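Local coordinates for uncharacterized protein (Mycobacterium tuberculosis CAS/NITR204, PDB 5VYQ), which probably transfers a formyl group from a folate cofactor to the 4-amino group of dTDP-4-amino-4,6-dideoxyglucose, at residues Gly111-Pro114 with Gln115-Ser118; Ser155-Val158 with Tyr159-Met163. All coordinates share one frame; numbering follows the deposited sequence.

Contact 1: Gly111-Pro114 with Gln115-Ser118; sequences GWFP and QVFS. With 0FX (dTDP-4-amino-4,6-dideoxyglucose), chain D; FON (N-{[4-({[(6R)-2-amino-5-formyl-4-oxo-1,4,5,6,7,8-hexahydropteridin-6-yl]methyl}amino)phenyl]carbonyl}-L-glutamic acid), chain C.
The Phe113 ring is sandwiched, with atom C3 of the nucleotide-sugar's deoxyribose 3.4 Å above one face and indole NE1 of Trp112 3.1 Å above the centre of the other. Farther along the same ring, CZ lies 3.5 Å from thymine C61. Trp112 in turn offers a face to Phe113 CE1, while carbon C12 of the folate's aminobenzoyl ring lies in plane at the indole edge. At the edge of the Phe117 ring, CE2 is 3.3 Å from the backbone O of Trp112, and the carbonyl of Phe113 sits close by. With CG of Phe113 beside its own backbone N (chi1 -56°), the ring and that N-H face the same ligand: Phe113 N donates to sugar hydroxyl O2G. Sugar O3G gives a very short bond to Gly111 O. The Gln115 chain, bent at chi2, brings NE2 2.9 Å from deoxyribose O3 along an almost straight bond (176°); the same amide nitrogen also meets Ser155 OG. Phe113 occupies the N-cap position of helix 114-121, its carbonyl accepting a weak bond from Val116 N, and its CB packs on Val116 CG2. The first regular turn follows as Ser118 N reaches Pro114 O at 2.9 Å. Loop and helix start thus form a wall of the dTDP-sugar pocket, with Trp112 bordering the folate site of this formyltransferase fold.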
# COMPACT_ATOMS: atom_id res chain seq x y z
N GLY A 111 3.68 25.94 -7.15
CA GLY A 111 3.33 25.95 -5.73
C GLY A 111 3.57 24.57 -5.14
O GLY A 111 4.62 23.93 -5.31
N TRP A 112 2.60 24.08 -4.43
CA TRP A 112 2.86 23.06 -3.44
C TRP A 112 2.91 21.66 -4.06
O TRP A 112 2.05 21.27 -4.82
CB TRP A 112 1.70 23.15 -2.43
CG TRP A 112 2.01 22.65 -1.10
CD1 TRP A 112 1.61 21.46 -0.57
CD2 TRP A 112 2.83 23.29 -0.12
NE1 TRP A 112 2.10 21.34 0.71
CE2 TRP A 112 2.85 22.44 1.01
CE3 TRP A 112 3.54 24.50 -0.07
CZ2 TRP A 112 3.58 22.75 2.17
CZ3 TRP A 112 4.27 24.80 1.09
CH2 TRP A 112 4.27 23.93 2.19
N PHE A 113 3.96 20.92 -3.73
CA PHE A 113 4.11 19.50 -4.05
C PHE A 113 3.75 19.16 -5.51
O PHE A 113 2.86 18.38 -5.79
CB PHE A 113 3.32 18.62 -3.10
CG PHE A 113 3.64 18.80 -1.64
CD1 PHE A 113 4.73 19.53 -1.16
CD2 PHE A 113 2.85 18.12 -0.70
CE1 PHE A 113 4.97 19.65 0.20
CE2 PHE A 113 3.11 18.18 0.66
CZ PHE A 113 4.19 18.96 1.11
N PRO A 114 4.48 19.77 -6.44
CA PRO A 114 4.00 19.62 -7.84
C PRO A 114 3.72 18.20 -8.34
O PRO A 114 2.75 18.01 -9.11
CB PRO A 114 5.13 20.27 -8.64
CG PRO A 114 5.61 21.38 -7.74
CD PRO A 114 5.57 20.76 -6.34
N GLN A 115 4.59 17.24 -8.03
CA GLN A 115 4.45 15.88 -8.60
C GLN A 115 3.15 15.23 -8.09
O GLN A 115 2.60 14.38 -8.78
CB GLN A 115 5.63 14.96 -8.26
CG GLN A 115 5.79 14.44 -6.81
CD GLN A 115 6.27 15.47 -5.84
OE1 GLN A 115 6.73 16.57 -6.24
NE2 GLN A 115 6.12 15.18 -4.56
N VAL A 116 2.68 15.59 -6.90
CA VAL A 116 1.40 15.06 -6.40
C VAL A 116 0.30 15.40 -7.39
O VAL A 116 -0.44 14.55 -7.86
CB VAL A 116 1.05 15.57 -4.98
CG1 VAL A 116 -0.33 15.11 -4.61
CG2 VAL A 116 2.12 15.16 -3.97
N PHE A 117 0.28 16.66 -7.78
CA PHE A 117 -0.76 17.16 -8.64
C PHE A 117 -0.55 16.67 -10.07
O PHE A 117 -1.53 16.34 -10.79
CB PHE A 117 -0.84 18.70 -8.50
CG PHE A 117 -1.31 19.15 -7.17
CD1 PHE A 117 -2.67 19.23 -6.92
CD2 PHE A 117 -0.41 19.44 -6.14
CE1 PHE A 117 -3.16 19.66 -5.71
CE2 PHE A 117 -0.91 19.84 -4.92
CZ PHE A 117 -2.27 19.93 -4.69
N SER A 118 0.71 16.55 -10.50
CA SER A 118 0.94 16.06 -11.86
C SER A 118 0.65 14.58 -12.07
O SER A 118 0.24 14.15 -13.16
CB SER A 118 2.37 16.35 -12.30
OG SER A 118 2.51 17.71 -12.62
O4P 0FX D . 10.25 19.83 -1.84
P2 0FX D . 9.91 20.90 -0.86
O3P 0FX D . 11.07 21.51 -0.11
O1G 0FX D . 9.02 21.90 -1.76
C1G 0FX D . 8.04 22.76 -1.20
C2G 0FX D . 7.07 23.12 -2.33
O2G 0FX D . 6.57 21.88 -2.85
C3G 0FX D . 7.85 23.84 -3.45
O3G 0FX D . 7.02 24.03 -4.63
C4G 0FX D . 8.48 25.10 -2.88
N4A 0FX D . 9.26 25.71 -3.99
C5G 0FX D . 9.36 24.71 -1.69
C6G 0FX D . 9.73 25.99 -0.95
O5G 0FX D . 8.69 23.93 -0.69
OPP 0FX D . 8.81 20.40 0.20
P 0FX D . 8.95 19.39 1.45
O1P 0FX D . 8.07 19.94 2.51
O2P 0FX D . 10.41 19.09 1.68
O5 0FX D . 8.30 18.02 0.93
C5 0FX D . 8.96 17.21 -0.02
C4 0FX D . 7.97 16.19 -0.55
O4 0FX D . 7.58 15.33 0.52
C3 0FX D . 6.63 16.72 -1.07
O3 0FX D . 6.74 17.10 -2.45
C2 0FX D . 5.65 15.57 -0.92
C1 0FX D . 6.22 14.94 0.33
N11 0FX D . 5.47 15.33 1.53
C61 0FX D . 5.89 16.23 2.44
C51 0FX D . 5.14 16.51 3.56
C5A 0FX D . 5.63 17.55 4.54
C21 0FX D . 4.32 14.61 1.84
O21 0FX D . 3.92 13.69 0.99
N31 0FX D . 3.56 14.87 2.91
C41 0FX D . 4.00 15.78 3.80
O41 0FX D . 3.23 16.00 4.89
N1 FON C . 9.11 34.21 -2.79
C2 FON C . 8.47 34.67 -3.86
NA2 FON C . 8.19 36.00 -3.92
N3 FON C . 8.11 33.82 -4.84
C4 FON C . 8.37 32.49 -4.79
O4 FON C . 8.05 31.73 -5.74
C4A FON C . 9.10 31.96 -3.63
N5 FON C . 9.41 30.61 -3.40
C6 FON C . 9.55 30.25 -1.97
C7 FON C . 10.62 31.17 -1.37
N8 FON C . 10.19 32.54 -1.54
C8A FON C . 9.48 32.94 -2.62
C9 FON C . 8.21 30.29 -1.20
N10 FON C . 7.33 29.25 -1.72
C11 FON C . 3.48 28.54 -0.33
C12 FON C . 3.99 27.83 -1.41
C13 FON C . 5.28 28.08 -1.85
C14 FON C . 6.08 29.03 -1.23
C15 FON C . 5.58 29.75 -0.15
C16 FON C . 4.28 29.51 0.29
C FON C . 2.05 28.24 0.15
O FON C . 1.39 27.26 -0.26
N FON C . 1.52 29.08 1.05
CA FON C . 0.21 28.88 1.67
CB FON C . 0.29 28.85 3.20
CG FON C . 1.22 27.72 3.65
CD FON C . 1.11 27.25 5.09
OE1 FON C . 0.04 27.44 5.70
OE2 FON C . 2.09 26.65 5.60
CT FON C . -0.72 29.95 1.19
O1 FON C . -1.95 29.70 1.34
O2 FON C . -0.26 30.99 0.67
CP1 FON C . 9.52 29.77 -4.34
O3 FON C . 9.76 28.59 -4.13

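Contact 2: Ser155-Val158 with Tyr159-Met163; sequences SGSV and YARLM. With 0FX (dTDP-4-amino-4,6-dideoxyglucose), chain D.
Residues Ser155 to Met163 form the first turns of helix 155-179, with i to i+4 bonds from Tyr159 N to Ser155 O (2.9 Å), Ala160 N to Gly156 O and Leu162 N to Val158 O (2.8 Å), and a weak one from Arg161 N to Ser157 O. Tyr159 carries the ligand contact. Its CG stands anti to the backbone N (chi1 -169°), which swings the ring from the helix across the dTDP-sugar, so that C4 of the deoxyribose lies 3.8 Å above the ring centre in a CH-pi-like contact. At the end of the ring, OH donates to diphosphate oxygen O4P at 2.6 Å, and the deoxyribose methylene C5 is close to the same hydroxyl. Ser155, one turn earlier, brings OG to 4.0 Å from deoxyribose C2; its main polar partner is His225. On another side of the helix, Val158 and Leu162 lie side by side and point the same way, Val158 CG1 packing 4.0 Å from Leu162 CG, and both rest on Cys147 of strand 141-147. Arg161, bent at chi3, folds back along the helix, laying one face of its guanidinium over Val158 CA. Its NH1 makes a salt bridge with Asp153 and bonds Ala148 O, while Ser157 OG is held by the same aspartate, tying the first turn to the residues just before it. The first turns of helix 155-179 thus pack on strand 141-147 of the central sheet through one side and, with another, present Tyr159 to the deoxyribose and diphosphate in the nucleotide-sugar pocket.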
# COMPACT_ATOMS: atom_id res chain seq x y z
N SER A 155 4.29 9.67 -5.54
CA SER A 155 4.95 10.93 -5.19
C SER A 155 6.40 10.71 -4.71
O SER A 155 7.35 11.39 -5.13
CB SER A 155 4.14 11.70 -4.16
OG SER A 155 4.90 12.77 -3.65
N GLY A 156 6.61 9.72 -3.86
CA GLY A 156 7.93 9.51 -3.27
C GLY A 156 8.96 9.10 -4.32
O GLY A 156 10.08 9.58 -4.32
N SER A 157 8.60 8.22 -5.24
CA SER A 157 9.55 7.75 -6.22
C SER A 157 9.87 8.86 -7.24
O SER A 157 11.02 9.00 -7.65
CB SER A 157 9.12 6.47 -6.90
OG SER A 157 7.94 6.59 -7.67
N VAL A 158 8.88 9.64 -7.63
CA VAL A 158 9.13 10.77 -8.55
C VAL A 158 10.02 11.81 -7.87
O VAL A 158 10.99 12.32 -8.44
CB VAL A 158 7.85 11.42 -9.06
CG1 VAL A 158 8.16 12.71 -9.84
CG2 VAL A 158 7.04 10.41 -9.87
N TYR A 159 9.72 12.12 -6.62
CA TYR A 159 10.44 13.16 -5.88
C TYR A 159 11.92 12.81 -5.76
O TYR A 159 12.77 13.68 -5.92
CB TYR A 159 9.83 13.30 -4.48
CG TYR A 159 10.33 14.51 -3.74
CD1 TYR A 159 9.97 15.79 -4.09
CD2 TYR A 159 11.25 14.35 -2.74
CE1 TYR A 159 10.47 16.89 -3.40
CE2 TYR A 159 11.79 15.43 -2.06
CZ TYR A 159 11.38 16.70 -2.40
OH TYR A 159 11.86 17.77 -1.72
N ALA A 160 12.25 11.55 -5.53
CA ALA A 160 13.64 11.14 -5.43
C ALA A 160 14.36 11.43 -6.74
O ALA A 160 15.49 11.96 -6.73
CB ALA A 160 13.74 9.68 -5.04
N ARG A 161 13.71 11.18 -7.87
CA ARG A 161 14.30 11.52 -9.16
C ARG A 161 14.37 13.04 -9.36
O ARG A 161 15.35 13.57 -9.90
CB ARG A 161 13.57 10.84 -10.33
CG ARG A 161 13.65 9.30 -10.29
CD ARG A 161 13.40 8.56 -11.60
NE ARG A 161 12.15 8.94 -12.24
CZ ARG A 161 10.97 8.44 -11.91
NH1 ARG A 161 9.90 8.89 -12.51
NH2 ARG A 161 10.87 7.51 -10.95
N LEU A 162 13.36 13.78 -8.90
CA LEU A 162 13.43 15.24 -8.92
C LEU A 162 14.63 15.81 -8.19
O LEU A 162 15.27 16.75 -8.68
CB LEU A 162 12.14 15.91 -8.41
CG LEU A 162 10.90 15.62 -9.23
CD1 LEU A 162 9.70 16.27 -8.54
CD2 LEU A 162 10.98 16.17 -10.61
N MET A 163 15.00 15.20 -7.07
CA MET A 163 16.16 15.70 -6.33
C MET A 163 17.44 15.39 -7.13
O MET A 163 18.38 16.20 -7.09
CB MET A 163 16.22 15.09 -4.95
CG MET A 163 15.05 15.44 -4.03
SD MET A 163 14.83 17.18 -3.73
CE MET A 163 13.83 17.67 -5.11
O4P 0FX D . 10.25 19.83 -1.84
P2 0FX D . 9.91 20.90 -0.86
O3P 0FX D . 11.07 21.51 -0.11
O1G 0FX D . 9.02 21.90 -1.76
C1G 0FX D . 8.04 22.76 -1.20
C2G 0FX D . 7.07 23.12 -2.33
O2G 0FX D . 6.57 21.88 -2.85
C3G 0FX D . 7.85 23.84 -3.45
O3G 0FX D . 7.02 24.03 -4.63
C4G 0FX D . 8.48 25.10 -2.88
N4A 0FX D . 9.26 25.71 -3.99
C5G 0FX D . 9.36 24.71 -1.69
C6G 0FX D . 9.73 25.99 -0.95
O5G 0FX D . 8.69 23.93 -0.69
OPP 0FX D . 8.81 20.40 0.20
P 0FX D . 8.95 19.39 1.45
O1P 0FX D . 8.07 19.94 2.51
O2P 0FX D . 10.41 19.09 1.68
O5 0FX D . 8.30 18.02 0.93
C5 0FX D . 8.96 17.21 -0.02
C4 0FX D . 7.97 16.19 -0.55
O4 0FX D . 7.58 15.33 0.52
C3 0FX D . 6.63 16.72 -1.07
O3 0FX D . 6.74 17.10 -2.45
C2 0FX D . 5.65 15.57 -0.92
C1 0FX D . 6.22 14.94 0.33
N11 0FX D . 5.47 15.33 1.53
C61 0FX D . 5.89 16.23 2.44
C51 0FX D . 5.14 16.51 3.56
C5A 0FX D . 5.63 17.55 4.54
C21 0FX D . 4.32 14.61 1.84
O21 0FX D . 3.92 13.69 0.99
N31 0FX D . 3.56 14.87 2.91
C41 0FX D . 4.00 15.78 3.80
O41 0FX D . 3.23 16.00 4.89

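Overall arrangement
Contact 1 closes before contact 2 opens along the chain, and strands 125-131 and 141-147 of the six-stranded mixed sheet come between them. Their centres are 11 Å apart, and the starts of helices 114-121 and 155-179 meet directly. Gln115 NE2 and Ser155 OG, 2.8 Å apart, probably share a hydrogen bond, beside which Gln115 CB packs on Val158 CG1 at 3.7 Å. Both contacts belong to the formyl transferase domain and reach one dTDP-sugar: 111-118 bonds hydroxyls of the hexose and deoxyribose, while 155-163 bonds the diphosphate and covers the deoxyribose from another helix. Two helix starts distant in sequence therefore contribute to one substrate pocket, with the folate bordering contact 1.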